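Local coordinates for protein succinate--CoA ligase subunit alpha (Campylobacter jejuni, PDB 6MEL) that belongs to the CoA ligase family and pairs a Rossmann-like CoA-binding domain with a second, CoA-ligase domain in one chain, at residues G185-Y188 against K189-L192; D256-A259 against A260-K263; L4-K7 against N8-V11; A161-Q164 against V165-G169. All coordinates share one frame; numbering follows the deposited sequence.

Interaction 1: G185-Y188 against K189-L192; sequences GLAY and KELL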
loop_
_atom_site.group_PDB
_atom_site.type_symbol
_atom_site.label_atom_id
_atom_site.label_comp_id
_atom_site.label_asym_id
_atom_site.label_seq_id
_atom_site.Cartn_x
_atom_site.Cartn_y
_atom_site.Cartn_z
ATOM N N GLY A 185 2.658 12.339 5.458
ATOM C CA GLY A 185 2.717 13.677 5.975
ATOM C C GLY A 185 3.014 14.684 4.886
ATOM O O GLY A 185 2.242 14.814 3.914
ATOM N N LEU A 186 4.111 15.419 5.055
ATOM C CA LEU A 186 4.549 16.354 4.043
ATOM C C LEU A 186 4.682 15.618 2.697
ATOM O O LEU A 186 5.184 14.479 2.616
ATOM C CB LEU A 186 5.900 16.950 4.439
ATOM C CG LEU A 186 5.942 17.810 5.694
ATOM C CD1 LEU A 186 7.369 18.225 5.999
ATOM C CD2 LEU A 186 5.057 19.034 5.574
ATOM N N ALA A 187 4.246 16.273 1.622
ATOM C CA ALA A 187 4.347 15.685 0.289
ATOM C C ALA A 187 4.869 16.718 -0.729
ATOM O O ALA A 187 5.628 17.590 -0.390
ATOM C CB ALA A 187 3.000 15.118 -0.070
ATOM N N TYR A 188 4.427 16.624 -1.983
ATOM C CA TYR A 188 5.023 17.389 -3.074
ATOM C C TYR A 188 4.806 18.887 -2.858
ATOM O O TYR A 188 5.744 19.673 -2.972
ATOM C CB TYR A 188 4.452 16.941 -4.433
ATOM C CG TYR A 188 4.680 15.477 -4.684
ATOM C CD1 TYR A 188 5.954 14.983 -4.919
ATOM C CD2 TYR A 188 3.642 14.563 -4.574
ATOM C CE1 TYR A 188 6.187 13.630 -5.068
ATOM C CE2 TYR A 188 3.860 13.208 -4.731
ATOM C CZ TYR A 188 5.133 12.739 -4.995
ATOM O OH TYR A 188 5.330 11.399 -5.209
ATOM N N LYS A 189 3.580 19.304 -2.544
ATOM C CA LYS A 189 3.273 20.756 -2.506
ATOM C C LYS A 189 4.127 21.468 -1.464
ATOM O O LYS A 189 4.721 22.480 -1.764
ATOM C CB LYS A 189 1.820 21.021 -2.122
ATOM C CG LYS A 189 0.838 20.668 -3.217
ATOM C CD LYS A 189 -0.609 20.910 -2.826
ATOM C CE LYS A 189 -1.446 20.862 -4.090
ATOM N NZ LYS A 189 -2.892 20.846 -3.775
ATOM N N GLU A 190 4.154 20.927 -0.240
ATOM C CA GLU A 190 4.853 21.556 0.877
ATOM C C GLU A 190 6.359 21.570 0.607
ATOM O O GLU A 190 7.036 22.574 0.843
ATOM C CB GLU A 190 4.604 20.806 2.187
ATOM C CG GLU A 190 3.137 20.776 2.613
ATOM C CD GLU A 190 2.248 19.652 2.068
ATOM O OE1 GLU A 190 2.634 18.797 1.157
ATOM O OE2 GLU A 190 1.136 19.602 2.583
ATOM N N LEU A 191 6.893 20.446 0.113
ATOM C CA LEU A 191 8.316 20.340 -0.076
ATOM C C LEU A 191 8.770 21.114 -1.317
ATOM O O LEU A 191 9.857 21.702 -1.320
ATOM C CB LEU A 191 8.705 18.863 -0.136
ATOM C CG LEU A 191 8.497 18.124 1.184
ATOM C CD1 LEU A 191 8.812 16.650 1.040
ATOM C CD2 LEU A 191 9.369 18.719 2.262
ATOM N N LEU A 192 7.963 21.129 -2.374
ATOM C CA LEU A 192 8.294 21.963 -3.555
ATOM C C LEU A 192 8.354 23.444 -3.144
ATOM O O LEU A 192 9.278 24.152 -3.563
ATOM C CB LEU A 192 7.281 21.753 -4.677
ATOM C CG LEU A 192 7.351 20.439 -5.433
ATOM C CD1 LEU A 192 6.065 20.195 -6.181
ATOM C CD2 LEU A 192 8.509 20.412 -6.412
HETATM O O HOH W 1 0.917 17.135 3.666
#

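Interaction 2: D256-A259 against A260-K263; sequences DESA and AAKK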
loop_
_atom_site.group_PDB
_atom_site.type_symbol
_atom_site.label_atom_id
_atom_site.label_comp_id
_atom_site.label_asym_id
_atom_site.label_seq_id
_atom_site.Cartn_x
_atom_site.Cartn_y
_atom_site.Cartn_z
ATOM N N ASP A 256 -7.565 7.832 -12.495
ATOM C CA ASP A 256 -6.750 9.004 -12.092
ATOM C C ASP A 256 -5.652 8.634 -11.060
ATOM O O ASP A 256 -4.884 9.517 -10.607
ATOM C CB ASP A 256 -7.647 10.146 -11.595
ATOM C CG ASP A 256 -8.196 9.934 -10.189
ATOM O OD1 ASP A 256 -8.617 8.792 -9.878
ATOM O OD2 ASP A 256 -8.196 10.911 -9.402
ATOM N N GLU A 257 -5.598 7.359 -10.628
ATOM C CA GLU A 257 -4.556 6.901 -9.718
ATOM C C GLU A 257 -3.443 6.192 -10.510
ATOM O O GLU A 257 -2.455 5.757 -9.954
ATOM C CB GLU A 257 -5.126 5.961 -8.658
ATOM C CG GLU A 257 -6.165 6.582 -7.718
ATOM C CD GLU A 257 -6.600 5.550 -6.687
ATOM O OE1 GLU A 257 -7.354 4.647 -7.039
ATOM O OE2 GLU A 257 -5.995 5.502 -5.641
ATOM N N SER A 258 -3.656 6.002 -11.795
ATOM C CA SER A 258 -2.734 5.273 -12.647
ATOM C C SER A 258 -1.488 6.113 -12.955
ATOM O O SER A 258 -1.495 7.370 -12.898
ATOM C CB SER A 258 -3.412 4.895 -13.937
ATOM O OG SER A 258 -3.553 6.070 -14.746
ATOM N N ALA A 259 -0.411 5.437 -13.354
ATOM C CA ALA A 259 0.809 6.182 -13.663
ATOM C C ALA A 259 0.571 7.071 -14.895
ATOM O O ALA A 259 1.077 8.193 -14.950
ATOM C CB ALA A 259 1.963 5.242 -13.884
ATOM N N ALA A 260 -0.138 6.552 -15.906
ATOM C CA ALA A 260 -0.370 7.323 -17.165
ATOM C C ALA A 260 -1.103 8.635 -16.841
ATOM O O ALA A 260 -0.745 9.663 -17.383
ATOM C CB ALA A 260 -1.160 6.514 -18.199
ATOM N N ALA A 261 -2.135 8.580 -15.972
ATOM C CA ALA A 261 -2.925 9.764 -15.626
ATOM C C ALA A 261 -2.056 10.815 -14.935
ATOM O O ALA A 261 -2.200 11.998 -15.176
ATOM C CB ALA A 261 -4.120 9.410 -14.769
ATOM N N LYS A 262 -1.135 10.375 -14.078
ATOM C CA LYS A 262 -0.291 11.296 -13.368
ATOM C C LYS A 262 0.713 11.927 -14.342
ATOM O O LYS A 262 0.977 13.135 -14.306
ATOM C CB LYS A 262 0.457 10.556 -12.246
ATOM C CG LYS A 262 -0.480 10.072 -11.164
ATOM C CD LYS A 262 0.135 9.228 -10.074
ATOM C CE LYS A 262 -0.957 8.795 -9.119
ATOM N NZ LYS A 262 -0.399 8.469 -7.802
ATOM N N LYS A 263 1.354 11.083 -15.149
ATOM C CA LYS A 263 2.380 11.563 -16.141
ATOM C C LYS A 263 1.777 12.573 -17.128
ATOM O O LYS A 263 2.397 13.608 -17.472
ATOM C CB LYS A 263 2.916 10.358 -16.903
ATOM C CG LYS A 263 3.836 9.485 -16.062
ATOM C CD LYS A 263 4.225 8.203 -16.755
ATOM C CE LYS A 263 5.039 8.447 -18.007
ATOM N NZ LYS A 263 5.434 7.164 -18.636
#

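Interaction 3: L4-K7 against N8-V11; sequences LVNK and NTKV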
loop_
_atom_site.group_PDB
_atom_site.type_symbol
_atom_site.label_atom_id
_atom_site.label_comp_id
_atom_site.label_asym_id
_atom_site.label_seq_id
_atom_site.Cartn_x
_atom_site.Cartn_y
_atom_site.Cartn_z
ATOM N N LEU A 4 14.749 21.941 5.799
ATOM C CA LEU A 4 14.186 21.272 6.980
ATOM C C LEU A 4 15.242 20.862 8.014
ATOM O O LEU A 4 14.993 20.932 9.173
ATOM C CB LEU A 4 13.353 20.061 6.551
ATOM C CG LEU A 4 12.072 20.404 5.781
ATOM C CD1 LEU A 4 11.347 19.141 5.381
ATOM C CD2 LEU A 4 11.156 21.293 6.637
ATOM N N VAL A 5 16.348 20.270 7.593
ATOM C CA VAL A 5 17.303 19.770 8.547
ATOM C C VAL A 5 18.696 20.136 8.036
ATOM O O VAL A 5 18.923 20.297 6.804
ATOM C CB VAL A 5 17.190 18.252 8.771
ATOM C CG1 VAL A 5 15.849 17.856 9.393
ATOM C CG2 VAL A 5 17.455 17.464 7.488
ATOM N N ASN A 6 19.615 20.220 8.996
ATOM C CA ASN A 6 21.028 20.525 8.735
ATOM C C ASN A 6 21.876 20.001 9.893
ATOM O O ASN A 6 21.371 19.346 10.814
ATOM C CB ASN A 6 21.241 22.019 8.503
ATOM C CG ASN A 6 20.978 22.840 9.749
ATOM O OD1 ASN A 6 21.232 22.431 10.883
ATOM N ND2 ASN A 6 20.503 24.043 9.543
ATOM N N LYS A 7 23.187 20.273 9.837
ATOM C CA LYS A 7 24.146 19.634 10.760
ATOM C C LYS A 7 23.877 19.999 12.221
ATOM O O LYS A 7 24.308 19.245 13.091
ATOM C CB LYS A 7 25.590 20.031 10.430
ATOM C CG LYS A 7 25.880 21.509 10.609
ATOM C CD LYS A 7 27.198 21.946 10.035
ATOM C CE LYS A 7 27.104 23.365 9.524
ATOM N NZ LYS A 7 28.411 24.050 9.640
ATOM N N ASN A 8 23.179 21.121 12.474
ATOM C CA ASN A 8 22.912 21.605 13.821
ATOM C C ASN A 8 21.560 21.114 14.335
ATOM O O ASN A 8 21.324 21.193 15.514
ATOM C CB ASN A 8 22.933 23.137 13.900
ATOM C CG ASN A 8 24.305 23.679 13.527
ATOM O OD1 ASN A 8 25.334 23.099 13.888
ATOM N ND2 ASN A 8 24.327 24.717 12.711
ATOM N N THR A 9 20.668 20.648 13.452
ATOM C CA THR A 9 19.325 20.244 13.931
ATOM C C THR A 9 19.484 19.214 15.072
ATOM O O THR A 9 20.076 18.186 14.885
ATOM C CB THR A 9 18.514 19.624 12.788
ATOM O OG1 THR A 9 18.538 20.506 11.662
ATOM C CG2 THR A 9 17.096 19.302 13.209
ATOM N N LYS A 10 18.886 19.463 16.225
ATOM C CA LYS A 10 18.879 18.498 17.309
ATOM C C LYS A 10 17.787 17.456 17.089
ATOM O O LYS A 10 16.624 17.827 16.885
ATOM C CB LYS A 10 18.614 19.211 18.628
ATOM C CG LYS A 10 19.637 20.297 18.945
ATOM C CD LYS A 10 19.869 20.498 20.424
ATOM C CE LYS A 10 19.718 21.935 20.848
ATOM N NZ LYS A 10 18.279 22.288 20.839
ATOM N N VAL A 11 18.172 16.182 17.225
ATOM C CA VAL A 11 17.320 15.061 16.911
ATOM C C VAL A 11 17.285 14.100 18.094
ATOM O O VAL A 11 18.342 13.715 18.564
ATOM C CB VAL A 11 17.854 14.304 15.681
ATOM C CG1 VAL A 11 17.028 13.046 15.399
ATOM C CG2 VAL A 11 17.946 15.206 14.453
HETATM O O HOH W 2 21.480 17.234 12.800
#

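Interaction 4: A161-Q164 against V165-G169; sequences AANQ and VVQGG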
loop_
_atom_site.group_PDB
_atom_site.type_symbol
_atom_site.label_atom_id
_atom_site.label_comp_id
_atom_site.label_asym_id
_atom_site.label_seq_id
_atom_site.Cartn_x
_atom_site.Cartn_y
_atom_site.Cartn_z
ATOM N N ALA A 161 18.006 7.371 -8.312
ATOM C CA ALA A 161 17.869 8.717 -8.928
ATOM C C ALA A 161 19.023 9.620 -8.474
ATOM O O ALA A 161 19.680 10.276 -9.308
ATOM C CB ALA A 161 16.529 9.318 -8.599
ATOM N N ALA A 162 19.303 9.606 -7.165
ATOM C CA ALA A 162 20.353 10.438 -6.613
ATOM C C ALA A 162 21.679 10.095 -7.292
ATOM O O ALA A 162 22.445 10.966 -7.691
ATOM C CB ALA A 162 20.434 10.284 -5.114
ATOM N N ASN A 163 21.921 8.797 -7.462
ATOM C CA ASN A 163 23.166 8.337 -8.025
ATOM C C ASN A 163 23.276 8.796 -9.482
ATOM O O ASN A 163 24.397 9.188 -9.933
ATOM C CB ASN A 163 23.321 6.823 -7.865
ATOM C CG ASN A 163 24.753 6.371 -7.968
ATOM O OD1 ASN A 163 25.627 7.019 -7.403
ATOM N ND2 ASN A 163 24.987 5.310 -8.723
ATOM N N GLN A 164 22.170 8.716 -10.248
ATOM C CA GLN A 164 22.191 9.182 -11.635
ATOM C C GLN A 164 22.545 10.689 -11.675
ATOM O O GLN A 164 23.234 11.204 -12.591
ATOM C CB GLN A 164 20.861 8.936 -12.335
ATOM C CG GLN A 164 20.556 7.472 -12.637
ATOM C CD GLN A 164 19.166 7.382 -13.221
ATOM O OE1 GLN A 164 18.676 8.365 -13.759
ATOM N NE2 GLN A 164 18.514 6.227 -13.110
ATOM N N VAL A 165 22.040 11.443 -10.708
ATOM C CA VAL A 165 22.267 12.868 -10.738
ATOM C C VAL A 165 23.745 13.145 -10.417
ATOM O O VAL A 165 24.350 14.033 -11.032
ATOM C CB VAL A 165 21.319 13.582 -9.767
ATOM C CG1 VAL A 165 21.759 15.014 -9.514
ATOM C CG2 VAL A 165 19.876 13.520 -10.251
ATOM N N VAL A 166 24.313 12.415 -9.451
ATOM C CA VAL A 166 25.710 12.607 -9.066
ATOM C C VAL A 166 26.619 12.185 -10.236
ATOM O O VAL A 166 27.473 12.966 -10.641
ATOM C CB VAL A 166 26.057 11.869 -7.773
ATOM C CG1 VAL A 166 27.551 11.875 -7.447
ATOM C CG2 VAL A 166 25.263 12.412 -6.601
ATOM N N GLN A 167 26.363 11.021 -10.841
ATOM C CA GLN A 167 27.134 10.536 -11.994
ATOM C C GLN A 167 27.029 11.536 -13.155
ATOM O O GLN A 167 27.901 11.593 -13.977
ATOM C CB GLN A 167 26.671 9.173 -12.560
ATOM C CG GLN A 167 26.739 7.947 -11.645
ATOM C CD GLN A 167 27.933 7.900 -10.727
ATOM O OE1 GLN A 167 29.019 8.344 -11.086
ATOM N NE2 GLN A 167 27.761 7.319 -9.548
ATOM N N GLY A 168 25.923 12.271 -13.267
ATOM C CA GLY A 168 25.719 13.183 -14.383
ATOM C C GLY A 168 26.354 14.555 -14.154
ATOM O O GLY A 168 26.022 15.506 -14.895
ATOM N N GLY A 169 27.202 14.659 -13.112
ATOM C CA GLY A 169 27.973 15.851 -12.764
ATOM C C GLY A 169 27.327 16.795 -11.746
ATOM O O GLY A 169 27.870 17.849 -11.488
#

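Interaction 1: G185-Y188 against K189-L192
A187 and Y188 offer their carbonyls to the first turn of helix 188-197: the extended backbone of L186 and A187 gives way at the N-cap residue A187, where L191 N bonds A187 O at 3.2 Å and L192 N bonds Y188 O at 2.7 Å. The side chain that ties the incoming loop to this turn is E190. With CG anti to the carbonyl carbon (chi1 -62°) and a bend at chi2 (87°), its carboxylate curls back toward the helix start, and OE1 accepts from A187 N at 3.0 Å. That N-H arrives from above the carboxylate plane, 53° out of it. On the side of the other oxygen, a water 2.7 Å from both E190 OE2 and G185 O lies between them and can bridge them. Leucines fill the flank: L186 runs aslant over the aliphatic part of E190, its CD2 3.8 Å from E190 CB, while its CD1 looks across at L191 CD2. Farther along, L192 CD1 lies 4.0 Å from Y188 CB. The tyrosine ring itself points into the domain, packing on helix 214-225 and strand 148-152, with OH bonded to I207 O. Glutamate at N3 bonded to the N-cap amide is one half of a capping box, the alanine having no side-chain acceptor to return it.

Interaction 2: D256-A259 against A260-K263
S258 caps helix 259-268 with its hydroxyl, and three hydrogen bonds define the junction. OG accepts from A261 N at 3.1 Å, a nearly straight bond (160°); chi1 of 73° sets the oxygen between the serine's own N and carbonyl carbon, where it faces the turn. The same group is bonded to A255 O, so the hydroxyl also ties the helix start back to A255, three residues earlier. The backbone adds K262 N to S258 O at 3.2 Å and K263 N to A259 O at 2.9 Å. Van der Waals contact is modest. A261 CB rests 3.8 Å from D256 CA and also touches S258 OG, folding the 3-10 segment against the first turn. K262 contributes its methylenes: the chain runs extended past the last carbonyls before the helix, with CG 3.4 Å from S258 O and CE 3.5 Å from E257 O. Charges are satisfied elsewhere. K262 NZ forms a salt bridge with E215 and bonds the carbonyls of E209 and G211, while E257 OE2 takes G212 N, leaving the two opposite charges 6.7 Å apart measured from E257 OE2 to K262 NZ. K263, bent at chi3, sends NZ to D275. A serine whose OG accepts the N3 amide is a classic helix N-cap; here it follows a short 3-10 segment in the CoA-ligase domain, after strand 230-235.

Interaction 3: L4-K7 against N8-V11
N6 and T9 cross at a slant over the mouth of a type I beta turn, each lending a side-chain oxygen to the other's end of the turn. T9 has OG1 anti to its carbonyl carbon (chi1 -51°), which swings the oxygen back to accept from N6 N at 2.9 Å. N6 answers with its amide: CG sits between the backbone N and the carbonyl carbon (chi1 67°), and OD1 folds over the following peptides to accept from N8 N at 2.8 Å, an Asx turn. A second, weak bond reaches the same OD1 from T9 N at 3.2 Å. T9 N is engaged chiefly by the turn itself, 3.0 Å from N6 O, with the donor lying 58° out of that carbonyl plane. At the crest, K7 and N8 run side by side and point the same way, N8 OD1 being 3.7 Å from K7 CG. Below, a water spans the two legs, 2.9 Å from N6 O and 2.7 Å from T9 O. Outside the turn, K7 N binds the E132 carboxylate, and apolar anchoring comes from V5 on C133 and T9 on V68. Between the two segments the chemistry is almost wholly polar: an Asx turn within a type I turn, closed by a return bond to T9 OG1, so that hydrogen bonds fix the turn that feeds strand 10-14 of the Rossmann-like domain.

Interaction 4: A161-Q164 against V165-G169
A162 and V165 make the close-packed, sheet-facing flank of the last stretch of helix 156-167: both meet I172 of strand 172-177 and reach strand 148-152. V166 sits at the margin of this flank, beside K144 of a loop. V165 CG2 lies 3.4 Å from A161 O and V166 CG2 3.3 Å from A162 O. In both valines CG2 is anti to the carbonyl carbon, beside the residue's own N, so the methyl accompanies the N-H that bonds the same carbonyl. Q164 stretches away from the axis to a different neighbour, its amide bonded to P277 O, E160 and G281 N, so that it fastens the helix to the start of helix 280-288.

N163 and Q167 form the open side, Q167 being exposed to solvent. Their backbones are joined firmly, Q167 N to N163 O at 2.8 Å, but the side chains make only a weak bond, Q167 NE2 to N163 OD1 at 3.0 Å, with the two amide planes 80° apart and the N-H aimed poorly (134°). Q167 bends at chi2 (-37°) to get there, its CG passing over N163 O. An acidic side chain of the partner chain packs on N163. Toward the end the i to i+4 bonding weakens: G168 N still bonds Q164 O at 3.0 Å, though bent. G169 then turns to positive phi and G169 N takes V166 O at 3.0 Å, while Y170 N takes V165 O. This is a Schellman motif with glycine as the C-prime residue, closing the helix of a beta-alpha-beta unit.

Overall arrangement
Interaction 1 is the most buried of the four and interaction 3 the most superficial, yet they touch: L4 CD1 packs on L191 CD2 and L186 CD1, linking the N-terminal leg of the CoA-binding domain to a helix of the CoA-ligase domain. Interactions 1, 2 and 4 all lie in that second domain at helix ends: two N-termini and one C-terminus. In interaction 1 a glutamate from the first turn grips the N-cap amide, in interaction 2 a serine hydroxyl caps the helix, whereas interaction 4 ends its helix through backbone bonds and glycine. Interaction 3 uses similar side-chain-to-amide bonds without any helix. Interactions 2 and 3 stand farthest apart, about 35 Å between centres, on opposite sides of the chain's centre.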